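Local structure of foldase protein PrsA (Streptococcus pneumoniae, 5TVL) at residues G76-L79 against E80-K83; Q85-T88 against S89-E93; N240-T243 against F244-I248. The protein catalyses the cis-trans isomerisation of peptidyl-prolyl bonds and probably assists the folding of secreted proteins outside the cell membrane. All blocks are in the same frame, centred on the assembly; numbering follows the deposited sequence.

Contact 1 of 3, residues G76-L79 against E80-K83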
ATOM      1  N   GLY A  76      -9.497  17.923  15.503  1.00 40.33           N
ATOM      2  CA  GLY A  76     -10.733  17.870  16.273  1.00 41.35           C
ATOM      3  C   GLY A  76     -10.563  17.058  17.539  1.00 42.93           C
ATOM      4  O   GLY A  76     -11.469  16.315  17.927  1.00 47.00           O
ATOM      5  N   MET A  77      -9.405  17.218  18.186  1.00 41.83           N
ATOM      6  CA  MET A  77      -9.005  16.383  19.315  1.00 39.92           C
ATOM      7  C   MET A  77      -8.397  17.205  20.438  1.00 38.74           C
ATOM      8  O   MET A  77      -7.672  18.165  20.204  1.00 35.75           O
ATOM      9  CB  MET A  77      -7.969  15.341  18.869  1.00 39.74           C
ATOM     10  CG  MET A  77      -8.429  14.393  17.772  1.00 40.84           C
ATOM     11  SD  MET A  77      -9.816  13.347  18.255  1.00 45.23           S
ATOM     12  CE  MET A  77     -10.530  12.972  16.654  1.00 48.12           C
ATOM     13  N   THR A  78      -8.763  16.849  21.662  1.00 41.53           N
ATOM     14  CA  THR A  78      -7.940  17.116  22.840  1.00 44.41           C
ATOM     15  C   THR A  78      -7.062  15.894  23.149  1.00 42.44           C
ATOM     16  O   THR A  78      -7.213  14.831  22.539  1.00 39.36           O
ATOM     17  CB  THR A  78      -8.792  17.533  24.068  1.00 48.11           C
ATOM     18  OG1 THR A  78      -7.923  17.967  25.123  1.00 60.24           O
ATOM     19  CG2 THR A  78      -9.681  16.395  24.586  1.00 47.99           C
ATOM     20  N   LEU A  79      -6.140  16.065  24.091  1.00 43.18           N
ATOM     21  CA  LEU A  79      -5.201  15.006  24.480  1.00 43.18           C
ATOM     22  C   LEU A  79      -5.918  13.746  24.987  1.00 42.03           C
ATOM     23  O   LEU A  79      -5.515  12.630  24.662  1.00 39.17           O
ATOM     24  CB  LEU A  79      -4.224  15.532  25.544  1.00 46.69           C
ATOM     25  CG  LEU A  79      -3.020  14.663  25.936  1.00 50.24           C
ATOM     26  CD1 LEU A  79      -2.100  14.430  24.746  1.00 50.05           C
ATOM     27  CD2 LEU A  79      -2.252  15.306  27.083  1.00 53.29           C
ATOM     28  N   GLU A  80      -6.976  13.945  25.770  1.00 45.33           N
ATOM     29  CA  GLU A  80      -7.807  12.856  26.306  1.00 47.79           C
ATOM     30  C   GLU A  80      -8.467  12.014  25.209  1.00 43.05           C
ATOM     31  O   GLU A  80      -8.313  10.796  25.179  1.00 41.35           O
ATOM     32  CB  GLU A  80      -8.882  13.437  27.241  1.00 55.05           C
ATOM     33  CG  GLU A  80      -9.708  12.411  28.012  1.00 66.41           C
ATOM     34  CD  GLU A  80     -10.687  13.045  28.993  1.00 81.03           C
ATOM     35  OE1 GLU A  80     -10.321  14.033  29.669  1.00 86.06           O
ATOM     36  OE2 GLU A  80     -11.829  12.545  29.100  1.00 84.38           O
ATOM     37  N   THR A  81      -9.197  12.673  24.317  1.00 42.08           N
ATOM     38  CA  THR A  81      -9.944  11.987  23.254  1.00 42.36           C
ATOM     39  C   THR A  81      -9.060  11.488  22.090  1.00 36.34           C
ATOM     40  O   THR A  81      -9.503  10.653  21.296  1.00 30.42           O
ATOM     41  CB  THR A  81     -11.112  12.861  22.732  1.00 46.52           C
ATOM     42  OG1 THR A  81     -12.044  12.041  22.018  1.00 59.06           O
ATOM     43  CG2 THR A  81     -10.628  13.969  21.829  1.00 45.25           C
ATOM     44  N   ARG A  82      -7.833  12.007  21.984  1.00 34.50           N
ATOM     45  CA  ARG A  82      -6.822  11.417  21.100  1.00 32.73           C
ATOM     46  C   ARG A  82      -6.345  10.079  21.666  1.00 33.58           C
ATOM     47  O   ARG A  82      -6.253   9.092  20.940  1.00 32.29           O
ATOM     48  CB  ARG A  82      -5.621  12.357  20.896  1.00 32.17           C
ATOM     49  CG  ARG A  82      -4.480  11.786  20.048  1.00 32.64           C
ATOM     50  CD  ARG A  82      -4.963  11.170  18.732  1.00 33.49           C
ATOM     51  NE  ARG A  82      -3.890  10.542  17.959  1.00 33.72           N
ATOM     52  CZ  ARG A  82      -4.061   9.584  17.041  1.00 34.79           C
ATOM     53  NH1 ARG A  82      -5.273   9.102  16.742  1.00 34.99           N
ATOM     54  NH2 ARG A  82      -2.999   9.094  16.405  1.00 35.09           N
ATOM     55  N   LYS A  83      -6.031  10.067  22.961  1.00 36.02           N
ATOM     56  CA  LYS A  83      -5.667   8.843  23.685  1.00 37.53           C
ATOM     57  C   LYS A  83      -6.769   7.783  23.552  1.00 35.98           C
ATOM     58  O   LYS A  83      -6.471   6.600  23.416  1.00 37.05           O
ATOM     59  CB  LYS A  83      -5.391   9.158  25.162  1.00 41.42           C
ATOM     60  CG  LYS A  83      -4.728   8.046  25.951  1.00 46.93           C
ATOM     61  CD  LYS A  83      -4.520   8.445  27.409  1.00 51.53           C
ATOM     62  CE  LYS A  83      -4.358   7.223  28.305  1.00 55.17           C
ATOM     63  NZ  LYS A  83      -4.192   7.576  29.742  1.00 58.41           N
TER
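The flat groups that meet across this turn are peptide units: the carbonyl of Thr78 is met end-on by the N-H of Arg82, with a C=O...N angle of 161° and 2.9 Å between Arg82 N and Thr78 O. One step on, Lys83 N reaches Leu79 O at 3.1 Å. Together they close the first turn of helix 79-102, for which Thr78 is the N-cap residue although its side chain makes no capping bond. Before it, Gly76, with positive phi, ends helix 68-74 in a Schellman motif, so the chain passes from one helix to the next through a very short loop.

The methyl CG2 of Thr81 is turned back toward the start of the turn, 3.8 Å from Thr78 CG2. Met77, with chi1 at -59° and a second bend at chi2, brings its sulfur across the same methyl at about a right angle, SD lying 3.7 Å from Thr81 CG2. The guanidinium of Arg82 leads away to a salt bridge with Glu60 and a hydrogen bond with Gln85; Leu79 packs on Tyr68 of helix 68-74 and on Ile57 of helix 50-64. Backbone bonds therefore set this helix start, methyl and thioether groups pad it, and the salt bridge of Arg82 to Glu60 ties the turn to helix 50-64.

Contact 2 of 3, residues Q85-T88 against S89-E93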
ATOM      1  N   GLN A  85      -8.947   7.724  20.924  1.00 34.25           N
ATOM      2  CA  GLN A  85      -8.910   7.368  19.498  1.00 32.74           C
ATOM      3  C   GLN A  85      -7.839   6.324  19.175  1.00 32.64           C
ATOM      4  O   GLN A  85      -8.097   5.392  18.412  1.00 31.78           O
ATOM      5  CB  GLN A  85      -8.675   8.615  18.642  1.00 33.55           C
ATOM      6  CG  GLN A  85      -8.823   8.399  17.144  1.00 34.08           C
ATOM      7  CD  GLN A  85      -8.783   9.703  16.369  1.00 36.11           C
ATOM      8  OE1 GLN A  85      -7.999  10.602  16.687  1.00 36.91           O
ATOM      9  NE2 GLN A  85      -9.630   9.815  15.348  1.00 37.49           N
ATOM     10  N   ILE A  86      -6.646   6.496  19.746  1.00 33.30           N
ATOM     11  CA  ILE A  86      -5.539   5.543  19.581  1.00 33.46           C
ATOM     12  C   ILE A  86      -5.947   4.168  20.119  1.00 34.12           C
ATOM     13  O   ILE A  86      -5.724   3.151  19.463  1.00 32.89           O
ATOM     14  CB  ILE A  86      -4.251   6.016  20.300  1.00 34.53           C
ATOM     15  CG1 ILE A  86      -3.697   7.286  19.636  1.00 35.71           C
ATOM     16  CG2 ILE A  86      -3.179   4.924  20.280  1.00 35.19           C
ATOM     17  CD1 ILE A  86      -2.721   8.058  20.503  1.00 37.08           C
ATOM     18  N   ARG A  87      -6.530   4.159  21.315  1.00 35.72           N
ATOM     19  CA  ARG A  87      -7.085   2.946  21.926  1.00 35.87           C
ATOM     20  C   ARG A  87      -8.101   2.240  21.013  1.00 33.98           C
ATOM     21  O   ARG A  87      -8.028   1.025  20.832  1.00 32.76           O
ATOM     22  CB  ARG A  87      -7.724   3.286  23.279  1.00 38.37           C
ATOM     23  CG  ARG A  87      -8.294   2.096  24.021  1.00 42.12           C
ATOM     24  CD  ARG A  87      -8.612   2.430  25.465  1.00 47.32           C
ATOM     25  NE  ARG A  87      -9.105   1.248  26.171  1.00 56.56           N
ATOM     26  CZ  ARG A  87      -8.350   0.249  26.634  1.00 58.86           C
ATOM     27  NH1 ARG A  87      -7.022   0.253  26.496  1.00 59.89           N
ATOM     28  NH2 ARG A  87      -8.935  -0.772  27.255  1.00 69.38           N
ATOM     29  N   THR A  88      -9.027   3.007  20.435  1.00 32.41           N
ATOM     30  CA  THR A  88     -10.032   2.464  19.509  1.00 31.57           C
ATOM     31  C   THR A  88      -9.379   1.823  18.276  1.00 32.10           C
ATOM     32  O   THR A  88      -9.746   0.713  17.881  1.00 32.14           O
ATOM     33  CB  THR A  88     -11.017   3.562  19.050  1.00 30.67           C
ATOM     34  OG1 THR A  88     -11.570   4.226  20.196  1.00 30.95           O
ATOM     35  CG2 THR A  88     -12.148   2.971  18.206  1.00 30.74           C
ATOM     36  N   SER A  89      -8.414   2.530  17.685  1.00 31.95           N
ATOM     37  CA  SER A  89      -7.623   2.024  16.554  1.00 31.06           C
ATOM     38  C   SER A  89      -6.949   0.691  16.882  1.00 31.14           C
ATOM     39  O   SER A  89      -6.986  -0.246  16.079  1.00 32.24           O
ATOM     40  CB  SER A  89      -6.561   3.052  16.137  1.00 31.70           C
ATOM     41  OG  SER A  89      -5.540   2.451  15.357  1.00 36.00           O
ATOM     42  N   LYS A  90      -6.335   0.623  18.060  1.00 29.50           N
ATOM     43  CA  LYS A  90      -5.693  -0.603  18.522  1.00 29.57           C
ATOM     44  C   LYS A  90      -6.694  -1.737  18.734  1.00 28.96           C
ATOM     45  O   LYS A  90      -6.388  -2.881  18.426  1.00 29.51           O
ATOM     46  CB  LYS A  90      -4.875  -0.355  19.793  1.00 30.61           C
ATOM     47  CG  LYS A  90      -3.576   0.391  19.532  1.00 32.03           C
ATOM     48  CD  LYS A  90      -2.696   0.424  20.767  1.00 35.77           C
ATOM     49  CE  LYS A  90      -1.568   1.435  20.628  1.00 38.14           C
ATOM     50  NZ  LYS A  90      -0.634   1.129  19.507  1.00 40.30           N
ATOM     51  N   LEU A  91      -7.882  -1.421  19.249  1.00 28.50           N
ATOM     52  CA  LEU A  91      -8.948  -2.424  19.413  1.00 28.22           C
ATOM     53  C   LEU A  91      -9.530  -2.915  18.082  1.00 28.21           C
ATOM     54  O   LEU A  91      -9.982  -4.055  17.995  1.00 28.22           O
ATOM     55  CB  LEU A  91     -10.073  -1.889  20.318  1.00 28.36           C
ATOM     56  CG  LEU A  91      -9.703  -1.641  21.788  1.00 28.47           C
ATOM     57  CD1 LEU A  91     -10.838  -0.939  22.523  1.00 29.11           C
ATOM     58  CD2 LEU A  91      -9.321  -2.933  22.493  1.00 29.09           C
ATOM     59  N   VAL A  92      -9.528  -2.060  17.062  1.00 29.20           N
ATOM     60  CA  VAL A  92      -9.976  -2.445  15.720  1.00 30.43           C
ATOM     61  C   VAL A  92      -8.960  -3.396  15.069  1.00 32.53           C
ATOM     62  O   VAL A  92      -9.323  -4.500  14.645  1.00 33.55           O
ATOM     63  CB  VAL A  92     -10.246  -1.203  14.827  1.00 29.89           C
ATOM     64  CG1 VAL A  92     -10.454  -1.588  13.364  1.00 30.59           C
ATOM     65  CG2 VAL A  92     -11.460  -0.437  15.347  1.00 30.07           C
ATOM     66  N   GLU A  93      -7.698  -2.975  14.997  1.00 41.15           N
ATOM     67  CA  GLU A  93      -6.658  -3.798  14.368  1.00 42.97           C
ATOM     68  C   GLU A  93      -6.431  -5.120  15.118  1.00 40.72           C
ATOM     69  O   GLU A  93      -6.091  -6.127  14.503  1.00 39.41           O
ATOM     70  CB  GLU A  93      -5.350  -3.011  14.204  1.00 49.61           C
ATOM     71  CG  GLU A  93      -4.558  -2.775  15.484  1.00 55.76           C
ATOM     72  CD  GLU A  93      -3.452  -1.745  15.322  1.00 64.35           C
ATOM     73  OE1 GLU A  93      -3.705  -0.668  14.737  1.00 68.78           O
ATOM     74  OE2 GLU A  93      -2.325  -2.004  15.798  1.00 72.57           O
TER
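Leu91 N gives its hydrogen to Arg87 O at 2.9 Å, the N-H...O angle being 154°, and the branch carbon CG of the leucine lies beside the same carbonyl. Chi1 of -66° places that CG beside the leucine's own backbone N and so near the carbonyl one turn back. Val92 behaves alike: its N bonds to Thr88 O, with 2.9 Å between Val92 N and Thr88 O, while its CG2 branch lies beside that carbonyl. Ser89 to Gln85 and Lys90 to Ile86 complete four consecutive i to i+4 bonds.

This regular run lies within helix 79-102, a long helix of the mainly helical lobe that PrsA-type foldases carry beside their parvulin domain. Three helices pack around it: Ile86 lies on Thr56 and Ile57 of helix 50-64, Leu91 on Glu41 and Tyr44 of helix 25-44, and Val92 both on Phe40 of helix 25-44 and on Val245 and Ile249 of helix 242-255. Arg87 is extended as far as NE, which forms a salt bridge with Glu41, whereas the hydroxyl of Thr88 turns back to the carbonyl of Ala84.

Along one side, Ile86 and Lys90 run side by side and point the same way. The lysine chain runs beside the isoleucine, with Lys90 CE touching Ile86 CG2 at 3.9 Å, and a bend at chi4 (-62°) turns NZ off to its hydrogen bond with Thr56.

Contact 3 of 3, residues N240-T243 against F244-I248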
ATOM      1  N   ASN A 240      -3.739  -4.057   6.401  1.00 48.33           N
ATOM      2  CA  ASN A 240      -3.641  -2.845   5.569  1.00 45.53           C
ATOM      3  C   ASN A 240      -4.702  -2.743   4.453  1.00 41.59           C
ATOM      4  O   ASN A 240      -4.684  -1.787   3.677  1.00 40.17           O
ATOM      5  CB  ASN A 240      -2.232  -2.740   4.967  1.00 47.77           C
ATOM      6  CG  ASN A 240      -1.151  -2.601   6.032  1.00 51.55           C
ATOM      7  OD1 ASN A 240      -1.229  -1.723   6.892  1.00 53.64           O
ATOM      8  ND2 ASN A 240      -0.139  -3.462   5.982  1.00 51.20           N
ATOM      9  N   ASP A 241      -5.613  -3.717   4.372  1.00 42.05           N
ATOM     10  CA  ASP A 241      -6.746  -3.660   3.439  1.00 42.37           C
ATOM     11  C   ASP A 241      -7.907  -2.905   4.076  1.00 41.80           C
ATOM     12  O   ASP A 241      -8.525  -3.397   5.023  1.00 39.65           O
ATOM     13  CB  ASP A 241      -7.203  -5.065   3.030  1.00 43.43           C
ATOM     14  CG  ASP A 241      -6.325  -5.681   1.953  1.00 49.11           C
ATOM     15  OD1 ASP A 241      -5.179  -5.223   1.743  1.00 50.51           O
ATOM     16  OD2 ASP A 241      -6.795  -6.634   1.299  1.00 54.27           O
ATOM     17  N   SER A 242      -8.190  -1.711   3.554  1.00 41.87           N
ATOM     18  CA  SER A 242      -9.253  -0.854   4.081  1.00 39.74           C
ATOM     19  C   SER A 242     -10.638  -1.474   3.945  1.00 38.04           C
ATOM     20  O   SER A 242     -11.479  -1.292   4.818  1.00 35.69           O
ATOM     21  CB  SER A 242      -9.234   0.508   3.390  1.00 44.02           C
ATOM     22  OG  SER A 242     -10.276   1.337   3.873  1.00 46.17           O
ATOM     23  N   THR A 243     -10.866  -2.195   2.850  1.00 39.18           N
ATOM     24  CA  THR A 243     -12.137  -2.884   2.617  1.00 41.73           C
ATOM     25  C   THR A 243     -12.392  -3.956   3.676  1.00 42.87           C
ATOM     26  O   THR A 243     -13.522  -4.109   4.147  1.00 45.08           O
ATOM     27  CB  THR A 243     -12.168  -3.543   1.222  1.00 44.25           C
ATOM     28  OG1 THR A 243     -11.833  -2.571   0.224  1.00 45.79           O
ATOM     29  CG2 THR A 243     -13.549  -4.117   0.916  1.00 48.63           C
ATOM     30  N   PHE A 244     -11.336  -4.687   4.040  1.00 43.02           N
ATOM     31  CA  PHE A 244     -11.416  -5.737   5.057  1.00 41.88           C
ATOM     32  C   PHE A 244     -11.712  -5.164   6.444  1.00 40.03           C
ATOM     33  O   PHE A 244     -12.606  -5.648   7.133  1.00 41.32           O
ATOM     34  CB  PHE A 244     -10.124  -6.563   5.090  1.00 41.70           C
ATOM     35  CG  PHE A 244     -10.237  -7.824   5.901  1.00 45.47           C
ATOM     36  CD1 PHE A 244     -11.087  -8.850   5.491  1.00 49.26           C
ATOM     37  CD2 PHE A 244      -9.503  -7.993   7.073  1.00 46.41           C
ATOM     38  CE1 PHE A 244     -11.204 -10.016   6.231  1.00 50.87           C
ATOM     39  CE2 PHE A 244      -9.619  -9.158   7.818  1.00 49.14           C
ATOM     40  CZ  PHE A 244     -10.469 -10.170   7.396  1.00 52.12           C
ATOM     41  N   VAL A 245     -10.975  -4.123   6.829  1.00 39.38           N
ATOM     42  CA  VAL A 245     -11.137  -3.475   8.143  1.00 36.46           C
ATOM     43  C   VAL A 245     -12.561  -2.930   8.291  1.00 37.38           C
ATOM     44  O   VAL A 245     -13.199  -3.132   9.326  1.00 36.66           O
ATOM     45  CB  VAL A 245     -10.095  -2.337   8.359  1.00 34.82           C
ATOM     46  CG1 VAL A 245     -10.382  -1.540   9.630  1.00 35.24           C
ATOM     47  CG2 VAL A 245      -8.678  -2.901   8.419  1.00 34.43           C
ATOM     48  N   GLN A 246     -13.040  -2.256   7.245  1.00 40.56           N
ATOM     49  CA  GLN A 246     -14.409  -1.727   7.191  1.00 44.63           C
ATOM     50  C   GLN A 246     -15.469  -2.817   7.337  1.00 42.98           C
ATOM     51  O   GLN A 246     -16.488  -2.597   7.996  1.00 45.06           O
ATOM     52  CB  GLN A 246     -14.648  -0.963   5.880  1.00 51.80           C
ATOM     53  CG  GLN A 246     -13.907   0.366   5.782  1.00 58.67           C
ATOM     54  CD  GLN A 246     -14.553   1.471   6.595  1.00 60.73           C
ATOM     55  OE1 GLN A 246     -15.742   1.748   6.443  1.00 77.70           O
ATOM     56  NE2 GLN A 246     -13.769   2.121   7.454  1.00 58.04           N
ATOM     57  N   SER A 247     -15.233  -3.979   6.724  1.00 40.13           N
ATOM     58  CA  SER A 247     -16.166  -5.110   6.827  1.00 40.64           C
ATOM     59  C   SER A 247     -16.232  -5.656   8.260  1.00 39.02           C
ATOM     60  O   SER A 247     -17.318  -5.975   8.742  1.00 39.68           O
ATOM     61  CB  SER A 247     -15.822  -6.227   5.826  1.00 39.96           C
ATOM     62  OG  SER A 247     -14.696  -6.987   6.239  1.00 37.98           O
ATOM     63  N   ILE A 248     -15.079  -5.735   8.933  1.00 35.87           N
ATOM     64  CA  ILE A 248     -15.016  -6.171  10.337  1.00 36.59           C
ATOM     65  C   ILE A 248     -15.747  -5.168  11.237  1.00 36.56           C
ATOM     66  O   ILE A 248     -16.537  -5.565  12.092  1.00 39.38           O
ATOM     67  CB  ILE A 248     -13.556  -6.370  10.838  1.00 35.63           C
ATOM     68  CG1 ILE A 248     -12.819  -7.445  10.018  1.00 38.78           C
ATOM     69  CG2 ILE A 248     -13.525  -6.740  12.319  1.00 36.72           C
ATOM     70  CD1 ILE A 248     -13.496  -8.802   9.953  1.00 42.67           C
TER
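Asp241 meets Phe244 and Val245 where helix 242-255 begins. As the N-cap residue it gives no side-chain capping bond to its own helix, but its carbonyl takes the N-H of Val245, with 3.1 Å between Asp241 O and Val245 N. Its CB packs 3.9 Å from Phe244 CB, and the CG2 branch of Val245 lies beside the Asp241 carbonyl.

Ser242 follows, with its carbonyl bonded to Gln246 N, 3.0 Å separating Ser242 O from Gln246 N. CG of Gln246 lies beside that carbonyl before the chain bends at chi2 (-77°) away from the turn.

Thr243 accepts from Ser247 N at its carbonyl O, 3.1 Å away. Ser247 is also held by its hydroxyl: chi1 of 76° swings OG back so that Ser247 OG donates to Phe244 O at 2.6 Å. That oxygen takes a second bond from Ile248 N, while Ile248 CG1 lies 4.2 Å over one face of the Phe244 ring, nearer its edge than its centre. Lys238 makes a cation-pi contact with the same ring.

The polar side chains of Asp241, Ser242 and Thr243 face the third subunit, another copy of this protein. Asp241 OD2 receives Thr243 N of the third subunit, Thr243 OG1 pairs with Asp241 of that subunit, and Ser242 OG bonds to its Gln237, so two helix starts grip each other reciprocally. Within the chain, Phe244 packs on Val96, Val245 on Val92 and Val96, and Ile248 on Val99, all of helix 79-102.

Contacts 1 and 2 follow one another on helix 79-102, the first spanning the loop before it and its first turn and the second further along it, with centres 13 Å apart; Met77 CE touches Gln85 OE1 at 3.5 Å. Contact 3 comes much later in the chain, after the sheet formed by strands between 120 and 216, yet its centre lies 14 Å from that of contact 2, where Val92 CG1 meets Val245 CG1 at 3.7 Å. It stays apart from contact 1, with nearest atoms about 14 Å away. Helix 79-102 thus joins early helices to helix 242-255, consistent with a helical lobe built from both ends of the chain around an inserted isomerase domain.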